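Local coordinates for Endonuclease/exonuclease/phosphatase domain-containing protein (Enterococcus faecalis, PDB 3L1W) that is of unproven function but, with a DNase I-like endonuclease/exonuclease/phosphatase fold, probably cleaves phosphoester bonds, perhaps as a 3'-5' RNA exonuclease, at residues G197-F202 and S240-L245; Y193-T198 and K206-L211; K82-D87 and K118-N123. One frame throughout, in Å; residues are numbered along the deposited sequence.

Contacts 1 and 2 adjoin each other, with centres 9 Å apart, and both use Gly197 and Thr198: contact 1 ties this loop to the Ser240-Asp241-His242 motif, while contact 2 folds the loop onto residues 206-211. Leu211 CD2 joins them by packing 3.5 Å from Gln200 CB, and Phe243 CE2 meets Pro195 CG at 3.8 Å. Contact 1 probably borders the active site, since the family carries an active-site histidine in this motif. Contact 3, residues 82-87 with 118-123, lies on the opposite side of the chain's centre, its centre 29 Å from that of contact 1 and 33 Å from that of contact 2; there Lys82 holds a sulfate, probably from the crystallisation liquor.

Contact 1 of 3, residues G197-F202 and S240-L245; sequences GTFQNF and SDHFPL
Phe199 and His242 form a single beta bridge that binds loop 197-202 to Ser240-Asp241-His242, the Ser-Asp-His motif of the DNase I-like endonuclease/exonuclease/phosphatase family. In relatives this histidine belongs to the active site, so the loop probably lies beside that site.

Backbone bonds come first. Phe243 N donates to Thr198 O at 2.7 Å, in the carbonyl plane. Asp241 O is gripped by two N-H groups: Gln200 N at 2.9 Å, tilted from the carbonyl plane, and Asn201 N at a longer 3.3 Å, in that plane and on a lone pair.

The Gln200 side-chain amide adds a further link to the 240-245 backbone. Its chain bends at chi2, and NE2 donates to Ser240 O at 2.8 Å with a straight N-H (180°), the acceptor lying in the amide plane. At the other end OE1 receives Phe202 N at 2.7 Å. Held at both ends, the amide cannot easily flip.

Rings fill in around these bonds. Phe199, its CG anti to the backbone N (chi1 179°), swings its edge over the face of the His242 imidazole in a T-shaped pair, ring centroids 5.0 Å apart and planes at 70°. Gln200 CG makes a CH-pi contact over the face of Phe243, while Asp241 CB lies 3.8 Å from the centroid of the Phe202 ring, again over a face. Trp18 meets Phe202 edge-to-face from outside the two loops.

Asp215 OD2 is hydrogen-bonded to both segments, to His242 ND1 and to Thr198 OG1, so the two loops converge on one carboxylate oxygen. At the far end a single water donates to Asn201 OD1 and to Asp241 OD2, 2.7 Å from the latter.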
loop_
_atom_site.group_PDB
_atom_site.type_symbol
_atom_site.label_atom_id
_atom_site.label_comp_id
_atom_site.label_asym_id
_atom_site.label_seq_id
_atom_site.Cartn_x
_atom_site.Cartn_y
_atom_site.Cartn_z
ATOM N N GLY A 197 14.387 -6.366 4.967
ATOM C CA GLY A 197 14.080 -7.021 6.226
ATOM C C GLY A 197 12.636 -6.808 6.639
ATOM O O GLY A 197 11.957 -5.910 6.127
ATOM N N THR A 198 12.174 -7.628 7.582
ATOM C CA THR A 198 10.760 -7.721 7.891
ATOM C C THR A 198 10.440 -7.631 9.383
ATOM O O THR A 198 9.297 -7.405 9.755
ATOM C CB THR A 198 10.206 -9.067 7.364
ATOM O OG1 THR A 198 10.862 -10.147 8.030
ATOM C CG2 THR A 198 10.484 -9.199 5.861
ATOM N N PHE A 199 11.437 -7.805 10.244
ATOM C CA PHE A 199 11.161 -7.816 11.675
ATOM C C PHE A 199 11.707 -6.574 12.385
ATOM O O PHE A 199 12.918 -6.336 12.366
ATOM C CB PHE A 199 11.743 -9.078 12.329
ATOM C CG PHE A 199 11.500 -9.138 13.811
ATOM C CD1 PHE A 199 10.248 -9.476 14.303
ATOM C CD2 PHE A 199 12.509 -8.820 14.707
ATOM C CE1 PHE A 199 10.005 -9.513 15.667
ATOM C CE2 PHE A 199 12.276 -8.851 16.072
ATOM C CZ PHE A 199 11.019 -9.196 16.555
ATOM N N GLN A 200 10.822 -5.805 13.023
ATOM C CA GLN A 200 11.221 -4.549 13.657
ATOM C C GLN A 200 11.017 -4.529 15.174
ATOM O O GLN A 200 11.331 -3.535 15.827
ATOM C CB GLN A 200 10.538 -3.324 13.002
ATOM C CG GLN A 200 9.250 -3.591 12.235
ATOM C CD GLN A 200 8.055 -3.921 13.123
ATOM O OE1 GLN A 200 8.130 -3.831 14.348
ATOM N NE2 GLN A 200 6.930 -4.277 12.497
ATOM N N ASN A 201 10.497 -5.618 15.732
ATOM C CA ASN A 201 10.361 -5.722 17.185
ATOM C C ASN A 201 9.478 -4.616 17.792
ATOM O O ASN A 201 9.680 -4.220 18.944
ATOM C CB ASN A 201 11.752 -5.692 17.830
ATOM C CG ASN A 201 11.756 -6.257 19.234
ATOM O OD1 ASN A 201 11.045 -7.219 19.530
ATOM N ND2 ASN A 201 12.563 -5.663 20.109
ATOM N N PHE A 202 8.503 -4.137 17.016
ATOM C CA PHE A 202 7.594 -3.052 17.422
ATOM C C PHE A 202 8.301 -1.713 17.593
ATOM O O PHE A 202 7.753 -0.804 18.208
ATOM C CB PHE A 202 6.837 -3.377 18.718
ATOM C CG PHE A 202 5.634 -4.280 18.534
ATOM C CD1 PHE A 202 5.446 -5.370 19.374
ATOM C CD2 PHE A 202 4.688 -4.024 17.552
ATOM C CE1 PHE A 202 4.352 -6.196 19.237
ATOM C CE2 PHE A 202 3.578 -4.848 17.401
ATOM C CZ PHE A 202 3.412 -5.938 18.249
ATOM N N SER A 240 1.984 -5.024 13.864
ATOM C CA SER A 240 2.656 -6.235 14.331
ATOM C C SER A 240 4.138 -5.923 14.463
ATOM O O SER A 240 4.586 -4.863 13.991
ATOM C CB SER A 240 2.475 -7.394 13.343
ATOM O OG SER A 240 3.201 -8.539 13.802
ATOM N N ASP A 241 4.903 -6.819 15.095
ATOM C CA ASP A 241 6.352 -6.632 15.163
ATOM C C ASP A 241 7.064 -7.147 13.912
ATOM O O ASP A 241 8.290 -7.053 13.802
ATOM C CB ASP A 241 6.974 -7.194 16.463
ATOM C CG ASP A 241 6.672 -8.674 16.695
ATOM O OD1 ASP A 241 5.929 -9.298 15.909
ATOM O OD2 ASP A 241 7.188 -9.207 17.702
ATOM N N HIS A 242 6.284 -7.688 12.971
ATOM C CA HIS A 242 6.761 -7.932 11.609
ATOM C C HIS A 242 6.032 -7.012 10.642
ATOM O O HIS A 242 4.877 -6.656 10.876
ATOM C CB HIS A 242 6.425 -9.353 11.157
ATOM C CG HIS A 242 7.088 -10.432 11.948
ATOM N ND1 HIS A 242 7.910 -11.378 11.370
ATOM C CD2 HIS A 242 6.999 -10.757 13.259
ATOM C CE1 HIS A 242 8.330 -12.217 12.301
ATOM N NE2 HIS A 242 7.782 -11.870 13.452
ATOM N N PHE A 243 6.678 -6.676 9.534
ATOM C CA PHE A 243 5.952 -6.112 8.389
ATOM C C PHE A 243 5.361 -7.264 7.587
ATOM O O PHE A 243 5.985 -8.317 7.467
ATOM C CB PHE A 243 6.906 -5.363 7.451
ATOM C CG PHE A 243 7.579 -4.179 8.074
ATOM C CD1 PHE A 243 6.855 -3.297 8.858
ATOM C CD2 PHE A 243 8.929 -3.926 7.844
ATOM C CE1 PHE A 243 7.472 -2.180 9.424
ATOM C CE2 PHE A 243 9.551 -2.809 8.397
ATOM C CZ PHE A 243 8.824 -1.938 9.190
ATOM N N PRO A 244 4.167 -7.063 7.003
ATOM C CA PRO A 244 3.735 -8.013 5.975
ATOM C C PRO A 244 4.721 -8.014 4.811
ATOM O O PRO A 244 5.359 -6.989 4.496
ATOM C CB PRO A 244 2.388 -7.439 5.490
ATOM C CG PRO A 244 1.957 -6.476 6.571
ATOM C CD PRO A 244 3.224 -5.951 7.179
ATOM N N LEU A 245 4.821 -9.161 4.154
ATOM C CA LEU A 245 5.653 -9.313 2.974
ATOM C C LEU A 245 4.713 -9.762 1.879
ATOM O O LEU A 245 3.975 -10.733 2.058
ATOM C CB LEU A 245 6.716 -10.393 3.224
ATOM C CG LEU A 245 7.628 -10.824 2.080
ATOM C CD1 LEU A 245 8.396 -9.632 1.522
ATOM C CD2 LEU A 245 8.600 -11.916 2.584
HETATM O O HOH W 1 8.375 -8.003 19.800
#

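Contact 2 of 3, residues Y193-T198 and K206-L211; sequences YGPRGT and KPWAEL
Pro195 packs against Trp208 and Leu211 in an apolar contact within the long connection between strands 191-193 and 215-220, where the chain doubles back on itself through a short 3-10 turn at Trp208-Glu210.

The proline ring lies over one face of the indole. Its CD sits 3.8 Å from the centroid of the six-membered ring of Trp208, close to the ring normal, which makes a CH-pi contact. Over the same face, Pro195 CB is 3.6 Å from Trp208 CD2, offset toward the rim. Trp208 has CG beside its backbone N (chi1 -76°), and together with a chi2 of 10° this turns a face of the indole to the proline. Leu211 also reaches the pyrrolidine: its CD1 lies only 3.4 Å from Pro195 CB, tighter than usual for two carbons. The leucine CB rests against Gly197, 3.9 Å from its CA, an approach made possible because the glycine has no side chain on that side.

Polar linkage is indirect. One water accepts from Gly197 N at 3.0 Å and donates to Trp208 O at 2.8 Å. That carbonyl also accepts Leu211 N within the 3-10 turn, so the water and the turn share one oxygen.

The surroundings include the dimer partner: Trp208 N is hydrogen-bonded to Asp235 OD2 of the second subunit, and the indole packs on Ile234 of that subunit. Within the chain, Pro195 O is hydrogen-bonded to Ser229 OG at the end of strand 222-229. The contact follows directly on strand 191-193, which neighbours 222-229 and is outermost in its sheet within this chain.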
loop_
_atom_site.group_PDB
_atom_site.type_symbol
_atom_site.label_atom_id
_atom_site.label_comp_id
_atom_site.label_asym_id
_atom_site.label_seq_id
_atom_site.Cartn_x
_atom_site.Cartn_y
_atom_site.Cartn_z
ATOM N N TYR A 193 10.002 -3.401 -3.201
ATOM C CA TYR A 193 9.620 -2.107 -2.646
ATOM C C TYR A 193 9.643 -2.212 -1.131
ATOM O O TYR A 193 9.164 -3.196 -0.569
ATOM C CB TYR A 193 8.218 -1.710 -3.138
ATOM C CG TYR A 193 7.737 -0.367 -2.626
ATOM C CD1 TYR A 193 8.392 0.803 -2.978
ATOM C CD2 TYR A 193 6.617 -0.272 -1.799
ATOM C CE1 TYR A 193 7.959 2.036 -2.521
ATOM C CE2 TYR A 193 6.173 0.959 -1.325
ATOM C CZ TYR A 193 6.846 2.109 -1.695
ATOM O OH TYR A 193 6.442 3.342 -1.236
ATOM N N GLY A 194 10.216 -1.213 -0.467
ATOM C CA GLY A 194 10.315 -1.235 0.977
ATOM C C GLY A 194 11.589 -1.905 1.460
ATOM O O GLY A 194 12.470 -2.252 0.666
ATOM N N PRO A 195 11.700 -2.099 2.775
ATOM C CA PRO A 195 12.919 -2.703 3.318
ATOM C C PRO A 195 13.036 -4.180 2.938
ATOM O O PRO A 195 12.017 -4.851 2.760
ATOM C CB PRO A 195 12.736 -2.544 4.831
ATOM C CG PRO A 195 11.254 -2.533 5.033
ATOM C CD PRO A 195 10.686 -1.829 3.812
ATOM N N ARG A 196 14.263 -4.687 2.817
ATOM C CA ARG A 196 14.447 -6.110 2.545
ATOM C C ARG A 196 14.178 -6.956 3.794
ATOM O O ARG A 196 13.783 -8.114 3.687
ATOM C CB ARG A 196 15.843 -6.383 1.968
ATOM C CG ARG A 196 16.033 -5.831 0.556
ATOM C CD ARG A 196 17.462 -6.039 0.028
ATOM N NE ARG A 196 17.850 -7.448 -0.007
ATOM C CZ ARG A 196 17.547 -8.292 -0.991
ATOM N NH1 ARG A 196 16.839 -7.879 -2.034
ATOM N NH2 ARG A 196 17.949 -9.555 -0.931
ATOM N N GLY A 197 14.387 -6.366 4.967
ATOM C CA GLY A 197 14.080 -7.021 6.226
ATOM C C GLY A 197 12.636 -6.808 6.639
ATOM O O GLY A 197 11.957 -5.910 6.127
ATOM N N THR A 198 12.174 -7.628 7.582
ATOM C CA THR A 198 10.760 -7.721 7.891
ATOM C C THR A 198 10.440 -7.631 9.383
ATOM O O THR A 198 9.297 -7.405 9.755
ATOM C CB THR A 198 10.206 -9.067 7.364
ATOM O OG1 THR A 198 10.862 -10.147 8.030
ATOM C CG2 THR A 198 10.484 -9.199 5.861
ATOM N N LYS A 206 13.052 1.890 14.088
ATOM C CA LYS A 206 14.124 0.934 13.824
ATOM C C LYS A 206 14.747 1.219 12.462
ATOM O O LYS A 206 14.040 1.243 11.462
ATOM C CB LYS A 206 13.550 -0.483 13.837
ATOM C CG LYS A 206 14.504 -1.549 13.338
ATOM C CD LYS A 206 15.438 -1.994 14.438
ATOM C CE LYS A 206 14.666 -2.577 15.609
ATOM N NZ LYS A 206 15.583 -3.037 16.690
ATOM N N PRO A 207 16.068 1.458 12.422
ATOM C CA PRO A 207 16.767 1.655 11.144
ATOM C C PRO A 207 16.634 0.429 10.247
ATOM O O PRO A 207 16.707 -0.704 10.729
ATOM C CB PRO A 207 18.225 1.854 11.571
ATOM C CG PRO A 207 18.125 2.397 12.971
ATOM C CD PRO A 207 16.960 1.664 13.574
ATOM N N TRP A 208 16.428 0.649 8.954
ATOM C CA TRP A 208 16.190 -0.472 8.055
ATOM C C TRP A 208 17.344 -1.481 8.039
ATOM O O TRP A 208 17.115 -2.690 7.924
ATOM C CB TRP A 208 15.832 0.029 6.657
ATOM C CG TRP A 208 14.414 0.536 6.572
ATOM C CD1 TRP A 208 13.554 0.755 7.618
ATOM C CD2 TRP A 208 13.692 0.884 5.382
ATOM N NE1 TRP A 208 12.345 1.220 7.147
ATOM C CE2 TRP A 208 12.401 1.301 5.782
ATOM C CE3 TRP A 208 14.007 0.877 4.021
ATOM C CZ2 TRP A 208 11.430 1.709 4.865
ATOM C CZ3 TRP A 208 13.038 1.287 3.112
ATOM C CH2 TRP A 208 11.770 1.694 3.540
ATOM N N ALA A 209 18.575 -0.997 8.182
ATOM C CA ALA A 209 19.729 -1.886 8.188
ATOM C C ALA A 209 19.690 -2.835 9.390
ATOM O O ALA A 209 20.340 -3.881 9.387
ATOM C CB ALA A 209 21.014 -1.085 8.180
ATOM N N GLU A 210 18.903 -2.472 10.401
ATOM C CA GLU A 210 18.783 -3.267 11.627
ATOM C C GLU A 210 17.569 -4.198 11.660
ATOM O O GLU A 210 17.378 -4.947 12.619
ATOM C CB GLU A 210 18.762 -2.345 12.846
ATOM C CG GLU A 210 20.088 -1.627 13.076
ATOM C CD GLU A 210 20.018 -0.578 14.170
ATOM O OE1 GLU A 210 19.240 -0.751 15.127
ATOM O OE2 GLU A 210 20.750 0.425 14.072
ATOM N N LEU A 211 16.743 -4.156 10.626
ATOM C CA LEU A 211 15.638 -5.110 10.545
ATOM C C LEU A 211 16.199 -6.521 10.404
ATOM O O LEU A 211 17.251 -6.716 9.799
ATOM C CB LEU A 211 14.757 -4.801 9.348
ATOM C CG LEU A 211 14.104 -3.425 9.415
ATOM C CD1 LEU A 211 13.538 -3.044 8.060
ATOM C CD2 LEU A 211 13.012 -3.414 10.482
HETATM O O HOH W 2 16.286 -4.126 5.644
#

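Contact 3 of 3, residues K82-D87 and K118-N123; sequences KVQAID and KETTQN. With SO4 (sulfate ion), chain G.
Gln84 and Thr120 extend the strand pairing with their side chains, past the point where strand 111-119 has ended. Gln84 NE2 donates to Thr120 OG1 at 2.9 Å, nearly straight (168°), and the oxygen lies in the amide plane. The glutamine chain bends at chi2 (79°), and the two side chains cross at about a right angle. NE2 is also hydrogen-bonded to Glu80 O, and OG1 to Gln81 O, tying the pair to the residues just before Lys82.

The backbones run antiparallel. Gln84 and Lys118 form a hydrogen-bonded pair, Gln84 N reaching Lys118 O at 2.8 Å and Lys118 N reaching Gln84 O at 2.9 Å; Val83 and Glu119 make the adjacent non-hydrogen-bonded pair. Thr120 N then donates to Lys82 O at 3.0 Å from well above the carbonyl plane (45°), as the chain turns away. Ile86 CD1 touches Lys118 CE at 3.8 Å, crossing the lysine's extended chain.

Lys82 points elsewhere: its straight chain carries NZ to a sulfate oxygen, O1, at 3.0 Å. The anion, probably from the crystallisation liquor, is also hydrogen-bonded to Ser37 OG and Lys2 N.

The arrangement is an antiparallel strand pair in one of the two sheets of the DNase I-like fold, with strand 83-92 outermost within this chain and a classic beta bulge at Ile86-Asp87 opposite Leu116.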
loop_
_atom_site.group_PDB
_atom_site.type_symbol
_atom_site.label_atom_id
_atom_site.label_comp_id
_atom_site.label_asym_id
_atom_site.label_seq_id
_atom_site.Cartn_x
_atom_site.Cartn_y
_atom_site.Cartn_z
ATOM N N LYS A 82 -11.342 -15.091 -5.942
ATOM C CA LYS A 82 -10.044 -15.048 -6.614
ATOM C C LYS A 82 -9.366 -16.416 -6.661
ATOM O O LYS A 82 -8.750 -16.784 -7.668
ATOM C CB LYS A 82 -9.124 -14.038 -5.916
ATOM C CG LYS A 82 -9.636 -12.597 -5.990
ATOM C CD LYS A 82 -8.684 -11.633 -5.316
ATOM C CE LYS A 82 -9.167 -10.181 -5.449
ATOM N NZ LYS A 82 -8.325 -9.251 -4.635
ATOM N N VAL A 83 -9.451 -17.161 -5.562
ATOM C CA VAL A 83 -8.898 -18.516 -5.526
ATOM C C VAL A 83 -9.824 -19.428 -4.756
ATOM O O VAL A 83 -10.480 -19.001 -3.809
ATOM C CB VAL A 83 -7.510 -18.577 -4.860
ATOM C CG1 VAL A 83 -6.483 -17.770 -5.661
ATOM C CG2 VAL A 83 -7.579 -18.089 -3.416
ATOM N N GLN A 84 -9.875 -20.690 -5.155
ATOM C CA GLN A 84 -10.698 -21.651 -4.442
ATOM C C GLN A 84 -9.814 -22.719 -3.821
ATOM O O GLN A 84 -8.854 -23.171 -4.443
ATOM C CB GLN A 84 -11.727 -22.285 -5.381
ATOM C CG GLN A 84 -12.744 -21.291 -5.932
ATOM C CD GLN A 84 -12.196 -20.459 -7.084
ATOM O OE1 GLN A 84 -11.621 -20.996 -8.033
ATOM N NE2 GLN A 84 -12.382 -19.144 -7.011
ATOM N N ALA A 85 -10.128 -23.108 -2.591
ATOM C CA ALA A 85 -9.383 -24.172 -1.940
ATOM C C ALA A 85 -9.993 -25.497 -2.352
ATOM O O ALA A 85 -11.195 -25.713 -2.171
ATOM C CB ALA A 85 -9.425 -24.021 -0.433
ATOM N N ILE A 86 -9.174 -26.381 -2.912
ATOM C CA ILE A 86 -9.664 -27.708 -3.286
ATOM C C ILE A 86 -9.170 -28.837 -2.387
ATOM O O ILE A 86 -9.698 -29.950 -2.437
ATOM C CB ILE A 86 -9.395 -28.033 -4.771
ATOM C CG1 ILE A 86 -7.906 -27.948 -5.091
ATOM C CG2 ILE A 86 -10.176 -27.072 -5.664
ATOM C CD1 ILE A 86 -7.569 -28.433 -6.499
ATOM N N ASP A 87 -8.173 -28.548 -1.555
ATOM C CA ASP A 87 -7.695 -29.497 -0.550
ATOM C C ASP A 87 -6.927 -28.711 0.505
ATOM O O ASP A 87 -6.378 -27.641 0.212
ATOM C CB ASP A 87 -6.775 -30.540 -1.191
ATOM C CG ASP A 87 -6.591 -31.787 -0.330
ATOM O OD1 ASP A 87 -7.282 -31.929 0.703
ATOM O OD2 ASP A 87 -5.756 -32.646 -0.715
ATOM N N LYS A 118 -6.915 -23.187 -6.548
ATOM C CA LYS A 118 -6.958 -22.869 -7.968
ATOM C C LYS A 118 -7.412 -21.443 -8.146
ATOM O O LYS A 118 -8.380 -21.020 -7.517
ATOM C CB LYS A 118 -7.941 -23.774 -8.709
ATOM C CG LYS A 118 -7.434 -25.159 -9.019
ATOM C CD LYS A 118 -8.418 -25.849 -9.950
ATOM C CE LYS A 118 -8.129 -27.327 -10.059
ATOM N NZ LYS A 118 -9.231 -28.005 -10.768
ATOM N N GLU A 119 -6.732 -20.700 -9.014
ATOM C CA GLU A 119 -7.210 -19.377 -9.382
ATOM C C GLU A 119 -8.492 -19.499 -10.192
ATOM O O GLU A 119 -8.637 -20.413 -10.996
ATOM C CB GLU A 119 -6.159 -18.633 -10.206
ATOM C CG GLU A 119 -4.932 -18.238 -9.421
ATOM C CD GLU A 119 -4.052 -17.267 -10.191
ATOM O OE1 GLU A 119 -4.427 -16.080 -10.289
ATOM O OE2 GLU A 119 -2.989 -17.695 -10.689
ATOM N N THR A 120 -9.416 -18.565 -9.989
ATOM C CA THR A 120 -10.693 -18.588 -10.694
ATOM C C THR A 120 -10.534 -18.774 -12.208
ATOM O O THR A 120 -11.257 -19.558 -12.834
ATOM C CB THR A 120 -11.484 -17.304 -10.410
ATOM O OG1 THR A 120 -11.679 -17.181 -8.997
ATOM C CG2 THR A 120 -12.838 -17.345 -11.101
ATOM N N THR A 121 -9.565 -18.067 -12.779
ATOM C CA THR A 121 -9.353 -18.042 -14.221
ATOM C C THR A 121 -8.526 -19.219 -14.753
ATOM O O THR A 121 -8.615 -19.562 -15.931
ATOM C CB THR A 121 -8.676 -16.720 -14.638
ATOM O OG1 THR A 121 -8.211 -16.825 -15.987
ATOM C CG2 THR A 121 -7.493 -16.413 -13.721
ATOM N N GLN A 122 -7.726 -19.834 -13.887
ATOM C CA GLN A 122 -6.830 -20.910 -14.306
ATOM C C GLN A 122 -7.457 -22.281 -14.056
ATOM O O GLN A 122 -8.417 -22.401 -13.300
ATOM C CB GLN A 122 -5.495 -20.799 -13.567
ATOM C CG GLN A 122 -4.873 -19.405 -13.600
ATOM C CD GLN A 122 -4.272 -19.063 -14.949
ATOM O OE1 GLN A 122 -3.856 -19.946 -15.698
ATOM N NE2 GLN A 122 -4.216 -17.773 -15.263
ATOM N N ASN A 123 -6.915 -23.317 -14.690
ATOM C CA ASN A 123 -7.450 -24.665 -14.499
ATOM C C ASN A 123 -6.552 -25.567 -13.647
ATOM O O ASN A 123 -7.015 -26.544 -13.057
ATOM C CB ASN A 123 -7.753 -25.329 -15.847
ATOM C CG ASN A 123 -6.500 -25.644 -16.642
ATOM O OD1 ASN A 123 -6.188 -26.810 -16.897
ATOM N ND2 ASN A 123 -5.771 -24.605 -17.039
HETATM S S SO4 G . -5.134 -9.904 -6.686
HETATM O O1 SO4 G . -5.392 -9.254 -5.399
HETATM O O2 SO4 G . -6.407 -10.058 -7.380
HETATM O O3 SO4 G . -4.237 -9.073 -7.482
HETATM O O4 SO4 G . -4.543 -11.223 -6.468
HETATM O O HOH W 3 -8.560 -15.434 -10.790
#